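Local coordinates for protein putative O-methyltransferase (Klebsiella pneumoniae subsp. pneumoniae, PDB 3TFW) that probably transfers methyl groups from S-adenosylmethionine to oxygen atoms of its substrates, as a class I O-methyltransferase, at residues P25-L30 / M81-P86; L34-R39 / R105-L110. All coordinates share one frame; numbering follows the deposited sequence.

Overall arrangement
Helix 28-39 takes part in both contacts. In interaction 1 its N-terminal end is tied to Arg83, at the C-terminal end of helix 76-82; in interaction 2 its C-terminal part lies against helix 98-110. The two centres are about 13 Å apart, on the same side of the chain's centre, and the contacts meet where Val29 CG2 packs 4.3 Å from Leu110 O. Both helices on the far side belong to the Rossmann-like methyltransferase core, and the two contacts join helix 28-39, which precedes the first strand of the sheet, to that core. Interaction 2 also reaches Gly74, in the glycine-rich turn after strand 66-70 that in relatives helps bind S-adenosylmethionine.

Interaction 1: residues P25-L30 / M81-P86; sequences PGDPVL and MARELP
Arg83 sends a long arm across to Asp27, and the two charged groups form a salt bridge. The arginine chain is extended from CG to NE, which lets it span a gap that still measures 11.4 Å between the nearest CA atoms, those of Leu30 and Arg83. Its two terminal nitrogens share the carboxylate unequally. NH1 gives the short bond, 2.8 Å to Asp27 OD2, whereas NH2 reaches Asp27 OD1 at 3.4 Å, a weak bond though a straight one at 167°. The groups are not quite flat to each other: their planes differ by 26°, and NH1 meets OD2 from well above the carboxylate plane.

Asp27 has a second task, as N-cap of helix 28-39. With CG anti to the backbone N (chi1 -162°), the carboxylate turns back over the first turn, where OD1 accepts from Leu30 N at 3.3 Å and, weakly, from Val29 N. OD1 therefore serves the helix and Arg83 NH2 together, while OD2 takes the stronger arginine bond.

Apolar groups flank the guanidinium. Leu30 CD2 lies over one face, 4.0 Å above the plane and displaced toward the rim, and Val29 comes in at the edge, though the very close approach of its CG1 to Arg83 NH2 is doubtful. Leu30 itself is buried, resting on Tyr76, Ile79 and Trp80 of helix 76-82.

A carboxylate gripped by an arginine and by helix-start N-H groups should favour its charged form, and the positive end of the helix dipole would probably add to this. The chemistry thus implies an electrostatic clasp between the start of helix 28-39 and the type I turn from Ala82 to Leu85.

Interaction 2: residues L34-R39 / R105-L110; sequences LENNHR and RENLQL
Asn36 and Asn107 both hold CG anti to the carbonyl carbon (chi1 near -73°), a setting that sends each amide off its own helix into the gap between the two. There the two side chains pass alongside one another, running opposite ways, with their amides lying almost in one plane. Asn36 ND2 donates to Asn107 OD1 at 2.8 Å; the bond is almost straight at 172°, lies in the Asn36 amide plane and points nearly down the acceptor's C=O direction.

The other end of the Asn107 amide is occupied too. Its ND2 gives a weak, bent bond to Asn37 OD1 at 2.9 Å, with the two amides crossing at a steep tilt, and it also donates to the backbone O of Gly74. Asn37 in turn passes its ND2 to Asp46 OD1. Asn107, a buried residue, thus has both amide atoms satisfied, and bonds to three residues fix which way its amide is flipped. Beside this polar set Leu110 adds a methyl group, its CD2 lying 3.5 Å from Asn36 ND2.

Around these side chains the helices run antiparallel, at 165° between their directions and 10.4 Å between the axes of the short segments, with Asn36 and Asn107 as the nearest pair of CA atoms. Helix 98-110 follows strand 90-95 in the class I methyltransferase core, whose sheet has the strand order 3-2-1-4-5-7-6. Helix 28-39 is an addition before that core, and through Asn107 it is linked to the glycine-rich turn after the first strand, consistent with the cofactor-binding motif of this Rossmann-like fold.

Interaction 1: residues P25-L30 / M81-P86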
loop_
_atom_site.group_PDB
_atom_site.type_symbol
_atom_site.label_atom_id
_atom_site.label_comp_id
_atom_site.label_asym_id
_atom_site.label_seq_id
_atom_site.Cartn_x
_atom_site.Cartn_y
_atom_site.Cartn_z
ATOM N N PRO A 25 -7.932 -8.711 -13.925
ATOM C CA PRO A 25 -8.619 -9.637 -14.830
ATOM C C PRO A 25 -9.559 -10.586 -14.085
ATOM O O PRO A 25 -9.326 -10.899 -12.911
ATOM C CB PRO A 25 -7.471 -10.406 -15.485
ATOM C CG PRO A 25 -6.359 -10.347 -14.496
ATOM C CD PRO A 25 -6.498 -9.038 -13.775
ATOM N N GLY A 26 -10.617 -11.025 -14.764
ATOM C CA GLY A 26 -11.540 -11.999 -14.193
ATOM C C GLY A 26 -10.813 -13.286 -13.855
ATOM O O GLY A 26 -9.876 -13.694 -14.542
ATOM N N ASP A 27 -11.236 -13.932 -12.781
ATOM C CA ASP A 27 -10.582 -15.149 -12.367
ATOM C C ASP A 27 -11.612 -16.173 -11.909
ATOM O O ASP A 27 -12.216 -16.008 -10.852
ATOM C CB ASP A 27 -9.542 -14.855 -11.273
ATOM C CG ASP A 27 -8.546 -15.982 -11.103
ATOM O OD1 ASP A 27 -8.979 -17.137 -10.923
ATOM O OD2 ASP A 27 -7.325 -15.715 -11.151
ATOM N N PRO A 28 -11.808 -17.241 -12.718
ATOM C CA PRO A 28 -12.795 -18.297 -12.466
ATOM C C PRO A 28 -12.565 -19.027 -11.144
ATOM O O PRO A 28 -13.515 -19.284 -10.414
ATOM C CB PRO A 28 -12.594 -19.266 -13.648
ATOM C CG PRO A 28 -11.923 -18.459 -14.699
ATOM C CD PRO A 28 -11.042 -17.503 -13.948
ATOM N N VAL A 29 -11.314 -19.345 -10.831
ATOM C CA VAL A 29 -11.023 -20.049 -9.577
ATOM C C VAL A 29 -11.280 -19.183 -8.334
ATOM O O VAL A 29 -11.869 -19.663 -7.363
ATOM C CB VAL A 29 -9.624 -20.761 -9.583
ATOM C CG1 VAL A 29 -8.640 -20.027 -10.445
ATOM C CG2 VAL A 29 -9.076 -20.960 -8.175
ATOM N N LEU A 30 -10.888 -17.905 -8.376
ATOM C CA LEU A 30 -11.165 -17.003 -7.259
ATOM C C LEU A 30 -12.661 -16.790 -7.054
ATOM O O LEU A 30 -13.127 -16.727 -5.917
ATOM C CB LEU A 30 -10.448 -15.654 -7.416
ATOM C CG LEU A 30 -8.930 -15.651 -7.257
ATOM C CD1 LEU A 30 -8.402 -14.239 -7.429
ATOM C CD2 LEU A 30 -8.504 -16.227 -5.910
HETATM N N MSE A 81 -1.841 -14.550 -2.198
HETATM C CA MSE A 81 -0.435 -14.529 -1.847
HETATM C C MSE A 81 0.315 -15.726 -2.394
HETATM O O MSE A 81 1.371 -15.551 -3.013
HETATM C CB MSE A 81 -0.240 -14.373 -0.332
HETATM C CG MSE A 81 -0.651 -12.979 0.136
HETATM SE SE MSE A 81 -0.284 -12.754 2.029
HETATM C CE MSE A 81 -1.765 -13.846 2.724
ATOM N N ALA A 82 -0.244 -16.927 -2.213
ATOM C CA ALA A 82 0.463 -18.167 -2.565
ATOM C C ALA A 82 0.780 -18.297 -4.053
ATOM O O ALA A 82 1.830 -18.835 -4.424
ATOM C CB ALA A 82 -0.311 -19.394 -2.063
ATOM N N ARG A 83 -0.099 -17.780 -4.910
ATOM C CA ARG A 83 0.155 -17.808 -6.368
ATOM C C ARG A 83 1.444 -17.103 -6.779
ATOM O O ARG A 83 2.027 -17.423 -7.819
ATOM C CB ARG A 83 -1.006 -17.183 -7.127
ATOM C CG ARG A 83 -2.180 -18.094 -7.285
ATOM C CD ARG A 83 -3.388 -17.276 -7.631
ATOM N NE ARG A 83 -4.504 -18.118 -8.033
ATOM C CZ ARG A 83 -5.583 -17.661 -8.655
ATOM N NH1 ARG A 83 -5.678 -16.369 -8.959
ATOM N NH2 ARG A 83 -6.560 -18.497 -8.984
ATOM N N GLU A 84 1.895 -16.160 -5.954
ATOM C CA GLU A 84 3.074 -15.366 -6.274
ATOM C C GLU A 84 4.375 -15.970 -5.760
ATOM O O GLU A 84 5.441 -15.443 -6.036
ATOM C CB GLU A 84 2.911 -13.923 -5.768
ATOM C CG GLU A 84 1.672 -13.217 -6.297
ATOM C CD GLU A 84 1.639 -13.122 -7.812
ATOM O OE1 GLU A 84 2.709 -13.076 -8.444
ATOM O OE2 GLU A 84 0.529 -13.083 -8.370
ATOM N N LEU A 85 4.284 -17.068 -5.016
ATOM C CA LEU A 85 5.468 -17.752 -4.512
ATOM C C LEU A 85 6.219 -18.487 -5.628
ATOM O O LEU A 85 5.595 -18.998 -6.561
ATOM C CB LEU A 85 5.092 -18.740 -3.392
ATOM C CG LEU A 85 4.651 -18.185 -2.030
ATOM C CD1 LEU A 85 4.063 -19.322 -1.181
ATOM C CD2 LEU A 85 5.832 -17.559 -1.287
ATOM N N PRO A 86 7.560 -18.543 -5.529
ATOM C CA PRO A 86 8.347 -19.413 -6.414
ATOM C C PRO A 86 8.035 -20.890 -6.154
ATOM O O PRO A 86 7.343 -21.215 -5.180
ATOM C CB PRO A 86 9.793 -19.094 -6.018
ATOM C CG PRO A 86 9.709 -18.607 -4.615
ATOM C CD PRO A 86 8.412 -17.840 -4.557
#

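Interaction 2: residues L34-R39 / R105-L110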
loop_
_atom_site.group_PDB
_atom_site.type_symbol
_atom_site.label_atom_id
_atom_site.label_comp_id
_atom_site.label_asym_id
_atom_site.label_seq_id
_atom_site.Cartn_x
_atom_site.Cartn_y
_atom_site.Cartn_z
ATOM N N LEU A 34 -14.792 -17.890 -3.523
ATOM C CA LEU A 34 -15.723 -17.026 -2.800
ATOM C C LEU A 34 -17.117 -17.657 -2.728
ATOM O O LEU A 34 -17.781 -17.589 -1.696
ATOM C CB LEU A 34 -15.798 -15.628 -3.450
ATOM C CG LEU A 34 -14.607 -14.671 -3.276
ATOM C CD1 LEU A 34 -14.726 -13.467 -4.213
ATOM C CD2 LEU A 34 -14.442 -14.206 -1.827
ATOM N N GLU A 35 -17.541 -18.277 -3.827
ATOM C CA GLU A 35 -18.813 -19.019 -3.863
ATOM C C GLU A 35 -18.832 -20.119 -2.796
ATOM O O GLU A 35 -19.831 -20.293 -2.085
ATOM C CB GLU A 35 -19.043 -19.623 -5.259
ATOM C CG GLU A 35 -19.390 -18.602 -6.333
ATOM C CD GLU A 35 -19.311 -19.147 -7.768
ATOM O OE1 GLU A 35 -18.994 -20.340 -7.979
ATOM O OE2 GLU A 35 -19.565 -18.359 -8.699
ATOM N N ASN A 36 -17.719 -20.852 -2.689
ATOM C CA ASN A 36 -17.553 -21.903 -1.678
ATOM C C ASN A 36 -17.653 -21.378 -0.251
ATOM O O ASN A 36 -18.302 -21.994 0.606
ATOM C CB ASN A 36 -16.199 -22.603 -1.850
ATOM C CG ASN A 36 -16.149 -23.515 -3.055
ATOM O OD1 ASN A 36 -17.175 -23.822 -3.673
ATOM N ND2 ASN A 36 -14.936 -23.966 -3.401
ATOM N N ASN A 37 -16.986 -20.250 0.011
ATOM C CA ASN A 37 -17.033 -19.614 1.329
ATOM C C ASN A 37 -18.453 -19.253 1.755
ATOM O O ASN A 37 -18.866 -19.537 2.884
ATOM C CB ASN A 37 -16.135 -18.363 1.356
ATOM C CG ASN A 37 -14.659 -18.709 1.286
ATOM O OD1 ASN A 37 -14.292 -19.878 1.252
ATOM N ND2 ASN A 37 -13.806 -17.688 1.276
ATOM N N HIS A 38 -19.182 -18.614 0.845
ATOM C CA HIS A 38 -20.563 -18.205 1.105
ATOM C C HIS A 38 -21.462 -19.417 1.313
ATOM O O HIS A 38 -22.217 -19.472 2.270
ATOM C CB HIS A 38 -21.100 -17.338 -0.036
ATOM C CG HIS A 38 -20.482 -15.975 -0.097
ATOM N ND1 HIS A 38 -20.470 -15.215 -1.246
ATOM C CD2 HIS A 38 -19.839 -15.247 0.844
ATOM C CE1 HIS A 38 -19.855 -14.069 -1.006
ATOM N NE2 HIS A 38 -19.458 -14.066 0.254
ATOM N N ARG A 39 -21.349 -20.393 0.415
ATOM C CA ARG A 39 -22.086 -21.651 0.532
ATOM C C ARG A 39 -21.854 -22.335 1.886
ATOM O O ARG A 39 -22.798 -22.837 2.510
ATOM C CB ARG A 39 -21.727 -22.579 -0.637
ATOM C CG ARG A 39 -22.461 -23.919 -0.646
ATOM C CD ARG A 39 -22.246 -24.652 -1.966
ATOM N NE ARG A 39 -22.486 -23.767 -3.106
ATOM C CZ ARG A 39 -21.555 -23.366 -3.972
ATOM N NH1 ARG A 39 -20.300 -23.788 -3.865
ATOM N NH2 ARG A 39 -21.888 -22.542 -4.962
ATOM N N ARG A 105 -9.113 -25.851 3.073
ATOM C CA ARG A 105 -8.377 -26.992 2.480
ATOM C C ARG A 105 -8.890 -27.266 1.065
ATOM O O ARG A 105 -8.113 -27.444 0.119
ATOM C CB ARG A 105 -8.510 -28.261 3.335
ATOM C CG ARG A 105 -7.816 -28.212 4.685
ATOM C CD ARG A 105 -7.724 -29.587 5.354
ATOM N NE ARG A 105 -8.997 -30.303 5.430
ATOM C CZ ARG A 105 -9.756 -30.373 6.519
ATOM N NH1 ARG A 105 -9.373 -29.778 7.639
ATOM N NH2 ARG A 105 -10.903 -31.043 6.487
ATOM N N GLU A 106 -10.209 -27.262 0.925
ATOM C CA GLU A 106 -10.839 -27.468 -0.372
ATOM C C GLU A 106 -10.497 -26.368 -1.377
ATOM O O GLU A 106 -10.252 -26.656 -2.546
ATOM C CB GLU A 106 -12.347 -27.634 -0.204
ATOM C CG GLU A 106 -12.697 -28.943 0.494
ATOM C CD GLU A 106 -14.154 -29.057 0.911
ATOM O OE1 GLU A 106 -14.934 -28.096 0.696
ATOM O OE2 GLU A 106 -14.520 -30.123 1.465
ATOM N N ASN A 107 -10.469 -25.115 -0.921
ATOM C CA ASN A 107 -10.146 -23.988 -1.795
ATOM C C ASN A 107 -8.681 -23.959 -2.230
ATOM O O ASN A 107 -8.375 -23.585 -3.364
ATOM C CB ASN A 107 -10.518 -22.658 -1.126
ATOM C CG ASN A 107 -12.012 -22.438 -1.050
ATOM O OD1 ASN A 107 -12.778 -22.994 -1.841
ATOM N ND2 ASN A 107 -12.442 -21.618 -0.096
ATOM N N LEU A 108 -7.789 -24.349 -1.318
ATOM C CA LEU A 108 -6.363 -24.457 -1.612
ATOM C C LEU A 108 -6.121 -25.481 -2.722
ATOM O O LEU A 108 -5.323 -25.246 -3.626
ATOM C CB LEU A 108 -5.557 -24.810 -0.345
ATOM C CG LEU A 108 -5.555 -23.738 0.765
ATOM C CD1 LEU A 108 -4.903 -24.239 2.050
ATOM C CD2 LEU A 108 -4.927 -22.415 0.305
ATOM N N GLN A 109 -6.828 -26.604 -2.651
ATOM C CA GLN A 109 -6.680 -27.668 -3.634
ATOM C C GLN A 109 -7.235 -27.217 -4.979
ATOM O O GLN A 109 -6.575 -27.367 -6.012
ATOM C CB GLN A 109 -7.379 -28.944 -3.142
ATOM C CG GLN A 109 -7.051 -30.195 -3.962
ATOM C CD GLN A 109 -8.015 -31.346 -3.702
ATOM O OE1 GLN A 109 -8.384 -31.632 -2.556
ATOM N NE2 GLN A 109 -8.422 -32.019 -4.771
ATOM N N LEU A 110 -8.436 -26.643 -4.954
ATOM C CA LEU A 110 -9.098 -26.115 -6.143
ATOM C C LEU A 110 -8.212 -25.114 -6.895
ATOM O O LEU A 110 -8.123 -25.147 -8.131
ATOM C CB LEU A 110 -10.442 -25.482 -5.736
ATOM C CG LEU A 110 -11.162 -24.449 -6.609
ATOM C CD1 LEU A 110 -11.521 -24.989 -7.985
ATOM C CD2 LEU A 110 -12.408 -23.977 -5.883
#